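Local coordinates for protein putative glucarate dehydratase (Pseudomonas fluorescens, PDB 4IT1) that probably catalyses the magnesium-dependent dehydration of D-glucarate to 5-dehydro-4-deoxy-D-glucarate, as a member of the enolase superfamily, at residues S167-F172 against R241-G246; L264-D269 against I311-H316. All blocks are in the same frame, centred on the assembly; numbering follows the deposited sequence.

Contact 1. Residues S167-F172 against R241-G246; sequences SAYLFF and RIDPNG. With MG (magnesium ion), chain E.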
# COMPACT_ATOMS: atom_id res chain seq x y z
N SER A 167 9.90 16.24 16.72
CA SER A 167 10.37 17.60 16.92
C SER A 167 9.66 18.23 18.10
O SER A 167 8.68 17.68 18.64
CB SER A 167 10.20 18.45 15.66
OG SER A 167 8.86 18.43 15.20
N ALA A 168 10.17 19.38 18.52
CA ALA A 168 9.49 20.21 19.50
C ALA A 168 8.55 21.12 18.73
O ALA A 168 9.01 21.91 17.89
CB ALA A 168 10.50 21.03 20.28
N TYR A 169 7.25 20.98 18.98
CA TYR A 169 6.25 21.84 18.32
C TYR A 169 5.98 23.11 19.13
O TYR A 169 5.25 23.08 20.13
CB TYR A 169 4.94 21.07 18.04
CG TYR A 169 4.34 21.38 16.66
CD1 TYR A 169 4.30 22.70 16.17
CD2 TYR A 169 3.84 20.36 15.84
CE1 TYR A 169 3.78 22.98 14.91
CE2 TYR A 169 3.31 20.65 14.58
CZ TYR A 169 3.28 21.96 14.13
OH TYR A 169 2.77 22.25 12.89
N LEU A 170 6.58 24.21 18.69
CA LEU A 170 6.49 25.50 19.37
C LEU A 170 5.31 26.36 18.89
O LEU A 170 5.03 26.43 17.69
CB LEU A 170 7.76 26.31 19.14
CG LEU A 170 9.15 25.75 19.47
CD1 LEU A 170 10.17 26.88 19.34
CD2 LEU A 170 9.17 25.13 20.85
N PHE A 171 4.68 27.04 19.85
CA PHE A 171 3.55 27.93 19.59
C PHE A 171 3.77 29.28 20.25
O PHE A 171 4.37 29.36 21.32
CB PHE A 171 2.28 27.35 20.21
CG PHE A 171 1.72 26.19 19.46
CD1 PHE A 171 2.20 24.90 19.69
CD2 PHE A 171 0.68 26.37 18.55
CE1 PHE A 171 1.66 23.82 19.00
CE2 PHE A 171 0.14 25.29 17.87
CZ PHE A 171 0.63 24.01 18.09
N PHE A 172 3.28 30.33 19.61
CA PHE A 172 3.02 31.56 20.32
C PHE A 172 1.77 31.34 21.16
O PHE A 172 0.88 30.56 20.77
CB PHE A 172 2.86 32.73 19.36
CG PHE A 172 4.08 33.01 18.54
CD1 PHE A 172 5.13 33.77 19.06
CD2 PHE A 172 4.21 32.50 17.26
CE1 PHE A 172 6.27 34.03 18.31
CE2 PHE A 172 5.34 32.76 16.50
CZ PHE A 172 6.38 33.53 17.03
N ARG A 241 11.95 24.21 11.17
CA ARG A 241 10.80 24.18 10.27
C ARG A 241 9.69 25.12 10.76
O ARG A 241 9.59 25.38 11.97
CB ARG A 241 10.24 22.76 10.18
CG ARG A 241 11.22 21.70 9.74
CD ARG A 241 10.98 20.39 10.49
NE ARG A 241 12.15 19.52 10.40
CZ ARG A 241 12.40 18.47 11.18
NH1 ARG A 241 11.58 18.13 12.16
NH2 ARG A 241 13.51 17.77 10.98
N ILE A 242 8.85 25.60 9.84
CA ILE A 242 7.66 26.41 10.20
C ILE A 242 6.41 25.99 9.46
O ILE A 242 6.48 25.50 8.33
CB ILE A 242 7.86 27.92 9.95
CG1 ILE A 242 8.41 28.17 8.54
CG2 ILE A 242 8.74 28.52 11.03
CD1 ILE A 242 8.27 29.60 8.07
N ASP A 243 5.26 26.19 10.11
CA ASP A 243 3.95 25.94 9.51
C ASP A 243 3.09 27.21 9.59
O ASP A 243 2.38 27.40 10.58
CB ASP A 243 3.24 24.78 10.22
CG ASP A 243 1.95 24.35 9.52
OD1 ASP A 243 1.54 25.02 8.55
OD2 ASP A 243 1.35 23.34 9.95
N PRO A 244 3.15 28.08 8.57
CA PRO A 244 2.28 29.26 8.59
C PRO A 244 0.82 28.97 8.20
O PRO A 244 0.05 29.91 8.04
CB PRO A 244 2.94 30.21 7.58
CG PRO A 244 4.28 29.63 7.26
CD PRO A 244 4.14 28.15 7.47
N ASN A 245 0.45 27.70 8.05
CA ASN A 245 -0.93 27.31 7.70
C ASN A 245 -1.54 28.12 6.55
O ASN A 245 -2.68 28.57 6.63
CB ASN A 245 -1.84 27.37 8.93
CG ASN A 245 -1.73 26.14 9.80
OD1 ASN A 245 -1.41 26.23 10.98
ND2 ASN A 245 -2.02 24.97 9.23
N GLY A 246 -0.75 28.31 5.50
CA GLY A 246 -1.18 29.02 4.30
C GLY A 246 -1.55 30.47 4.53
O GLY A 246 -2.30 31.05 3.74
MG MG E . 0.15 21.89 9.19
O HOH W 1 8.47 18.15 12.44
O HOH W 2 -0.06 23.22 7.50
O HOH W 3 -1.80 22.35 9.63
O HOH W 4 0.17 20.71 10.93
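In the magnesium site of this enolase-superfamily barrel, Y169 and D243 meet beside the metal: the phenol oxygen OH of Y169 comes to 3.4 Å from OD2 of D243, at an angle too poor for a hydrogen bond. The ring and carboxylate planes stand 37° apart. Both oxygens have better partners. OD2 is a ligand of the magnesium ion at 2.0 Å, while the Y169 hydroxyl is hydrogen-bonded to K215, the predicted proton acceptor, which also gives D243 a weak bond. With CG anti to the backbone N (chi1 -172°), the carboxylate of D243 is carried off the strand end to the metal.

Barrel enzymes of this superfamily carry their metal ligands at the C-terminal ends of the strands, and D243, closing strand 240-243, is an instance. Strand 212-215 runs between this strand and 163-170, all three parallel, and side chains reach across it on the inner side. Two residues earlier in each segment, CB of S167 lies 3.8 Å from NH1 of R241, coming obliquely to the guanidinium. A water joins the pair, 2.8 Å from OG of S167 and accepting a weak bond from NH1 of R241, whose guanidinium has its stronger partner in Q265.

The other carboxylate oxygen of D243 is also occupied. The backbone N of N245 donates to OD1 of D243 over 2.9 Å, from above the carboxylate plane, which makes an Asx turn, and a metal-bound water donates to the same OD1 at 2.6 Å. The ND2 of N245 gives a hydrogen bond to a second metal-bound water at 2.7 Å.

Contact 2. Residues L264-D269 against I311-H316; sequences LQYYED and IVLADH. With MG (magnesium ion), chain E.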
# COMPACT_ATOMS: atom_id res chain seq x y z
N LEU A 264 16.18 27.51 7.40
CA LEU A 264 15.15 26.48 7.52
C LEU A 264 15.43 25.19 6.76
O LEU A 264 15.85 25.24 5.60
CB LEU A 264 13.78 27.02 7.07
CG LEU A 264 13.07 28.08 7.91
CD1 LEU A 264 11.69 28.31 7.32
CD2 LEU A 264 12.93 27.69 9.38
N GLN A 265 15.17 24.06 7.40
CA GLN A 265 15.18 22.76 6.72
C GLN A 265 14.08 22.65 5.66
O GLN A 265 14.35 22.24 4.53
CB GLN A 265 15.06 21.61 7.73
CG GLN A 265 15.41 20.25 7.14
CD GLN A 265 15.19 19.09 8.10
OE1 GLN A 265 14.19 19.04 8.82
NE2 GLN A 265 16.11 18.13 8.11
N TYR A 266 12.84 23.00 6.04
CA TYR A 266 11.72 23.10 5.09
C TYR A 266 10.61 24.05 5.55
O TYR A 266 10.50 24.34 6.74
CB TYR A 266 11.15 21.72 4.70
CG TYR A 266 10.41 20.93 5.79
CD1 TYR A 266 9.19 21.37 6.32
CD2 TYR A 266 10.90 19.71 6.24
CE1 TYR A 266 8.51 20.64 7.29
CE2 TYR A 266 10.22 18.97 7.21
CZ TYR A 266 9.04 19.44 7.73
OH TYR A 266 8.37 18.69 8.69
N TYR A 267 9.81 24.52 4.60
CA TYR A 267 8.64 25.35 4.87
C TYR A 267 7.39 24.50 4.66
O TYR A 267 7.17 23.96 3.57
CB TYR A 267 8.57 26.52 3.89
CG TYR A 267 9.71 27.52 3.94
CD1 TYR A 267 10.99 27.19 3.50
CD2 TYR A 267 9.48 28.82 4.38
CE1 TYR A 267 12.02 28.12 3.53
CE2 TYR A 267 10.50 29.77 4.41
CZ TYR A 267 11.77 29.41 3.99
OH TYR A 267 12.77 30.35 4.02
N GLU A 268 6.58 24.34 5.70
CA GLU A 268 5.31 23.64 5.61
C GLU A 268 4.16 24.60 5.29
O GLU A 268 3.93 25.49 6.02
CB GLU A 268 5.00 22.92 6.91
CG GLU A 268 3.76 22.03 6.86
CD GLU A 268 3.18 21.66 8.22
OE1 GLU A 268 3.91 21.61 9.20
OE2 GLU A 268 1.99 21.41 8.30
N ASP A 269 3.47 24.41 4.17
CA ASP A 269 2.29 25.23 3.81
C ASP A 269 2.49 26.72 4.09
O ASP A 269 1.74 27.31 4.87
CB ASP A 269 1.04 24.76 4.57
CG ASP A 269 0.63 23.37 4.19
OD1 ASP A 269 0.58 23.09 2.98
OD2 ASP A 269 0.37 22.55 5.10
N ILE A 311 7.20 17.35 0.01
CA ILE A 311 7.12 16.56 1.24
C ILE A 311 5.67 16.48 1.73
O ILE A 311 5.00 17.50 1.88
CB ILE A 311 7.98 17.18 2.38
CG1 ILE A 311 9.47 17.22 2.00
CG2 ILE A 311 7.78 16.39 3.67
CD1 ILE A 311 10.22 18.42 2.55
N VAL A 312 5.22 15.26 1.99
CA VAL A 312 3.89 15.04 2.53
C VAL A 312 3.97 14.65 4.00
O VAL A 312 4.64 13.68 4.36
CB VAL A 312 3.12 13.94 1.75
CG1 VAL A 312 1.74 13.73 2.35
CG2 VAL A 312 3.00 14.32 0.28
N LEU A 313 3.31 15.43 4.85
CA LEU A 313 3.14 15.05 6.25
C LEU A 313 1.88 14.22 6.40
O LEU A 313 0.77 14.75 6.43
CB LEU A 313 3.11 16.28 7.16
CG LEU A 313 4.23 17.32 6.98
CD1 LEU A 313 4.08 18.41 8.01
CD2 LEU A 313 5.63 16.71 7.06
N ALA A 314 2.05 12.90 6.48
CA ALA A 314 0.95 11.98 6.72
C ALA A 314 0.41 12.09 8.15
O ALA A 314 1.05 12.68 9.02
CB ALA A 314 1.39 10.55 6.43
N ASP A 315 -0.77 11.53 8.36
CA ASP A 315 -1.50 11.58 9.63
C ASP A 315 -2.53 10.48 9.53
O ASP A 315 -3.46 10.57 8.73
CB ASP A 315 -2.19 12.94 9.80
CG ASP A 315 -2.85 13.12 11.16
OD1 ASP A 315 -3.43 12.15 11.70
OD2 ASP A 315 -2.80 14.26 11.68
N HIS A 316 -2.34 9.41 10.31
CA HIS A 316 -3.11 8.19 10.11
C HIS A 316 -4.59 8.41 10.42
O HIS A 316 -5.44 7.63 9.98
CB HIS A 316 -2.54 7.05 10.96
CG HIS A 316 -2.80 7.19 12.43
ND1 HIS A 316 -1.99 7.94 13.26
CD2 HIS A 316 -3.79 6.69 13.22
CE1 HIS A 316 -2.46 7.88 14.50
NE2 HIS A 316 -3.55 7.13 14.50
MG MG E . 0.15 21.89 9.19
O HOH W 2 -0.06 23.22 7.50
O HOH W 4 0.17 20.71 10.93
O HOH W 3 -1.80 22.35 9.63
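L313 and Y266 meet inside the modified (beta/alpha)7-beta barrel of the enolase superfamily, on strands 311-314 and 266-268, which are separated in the sheet by strand 288-290. The short strand segments run at 54° to each other with axes 9.4 Å apart, so contact is left to side chains that meet in the barrel interior. Y266 can be followed outward from its backbone. Its CG sits between the backbone N and the carbonyl carbon (chi1 68°), and this turns the ring along the barrel interior toward the second strand. CB of Y266 already touches CD1 of I311, and CD2 on the ring lies 4.0 Å from the same methyl, which comes obliquely to the ring. At the far end, OH of Y266 is 3.8 Å from CD2 of L313, again an oblique approach, the two side chains arriving from opposite directions. The hydroxyl has its polar partner in K213, and Y366 meets the ring edge-to-face.

The two methyls of L313 divide the work. While CD2 meets the tyrosine, CD1 lies over one face of the E268 carboxylate, 3.4 Å from CD of E268 and close to OE1 as well. E268 reaches this place with an extended chain, and its OE2 binds the magnesium ion at 2.1 Å; OE1 has a long, weak ion pair with K213. Next along the chain, D269 acts in the second shell of the metal. The backbone N of N291 donates to its OD2, and a metal-bound water, its oxygen 2.5 Å from OD2 of D269, donates to the same atom.

Contacts 1 and 2 follow one another along the chain and share a wall of the barrel, since strands 240-243 and 266-268 are adjacent; their centres lie about 10 Å apart. Each supplies one carboxylate to the magnesium ion, and N291 adds the third protein ligand. OD2 of D243 and OE2 of E268 are only 2.6 Å apart, a closeness of like charges that the shared cation probably offsets. One metal-bound water spans both contacts, donating to D243 and D269. Away from the metal, a probable hydrogen bond of 2.6 Å from NH2 of R241 to OE1 of Q265 ties the contacts directly, and CG1 of I242 packs 3.5 Å from CD1 of L264.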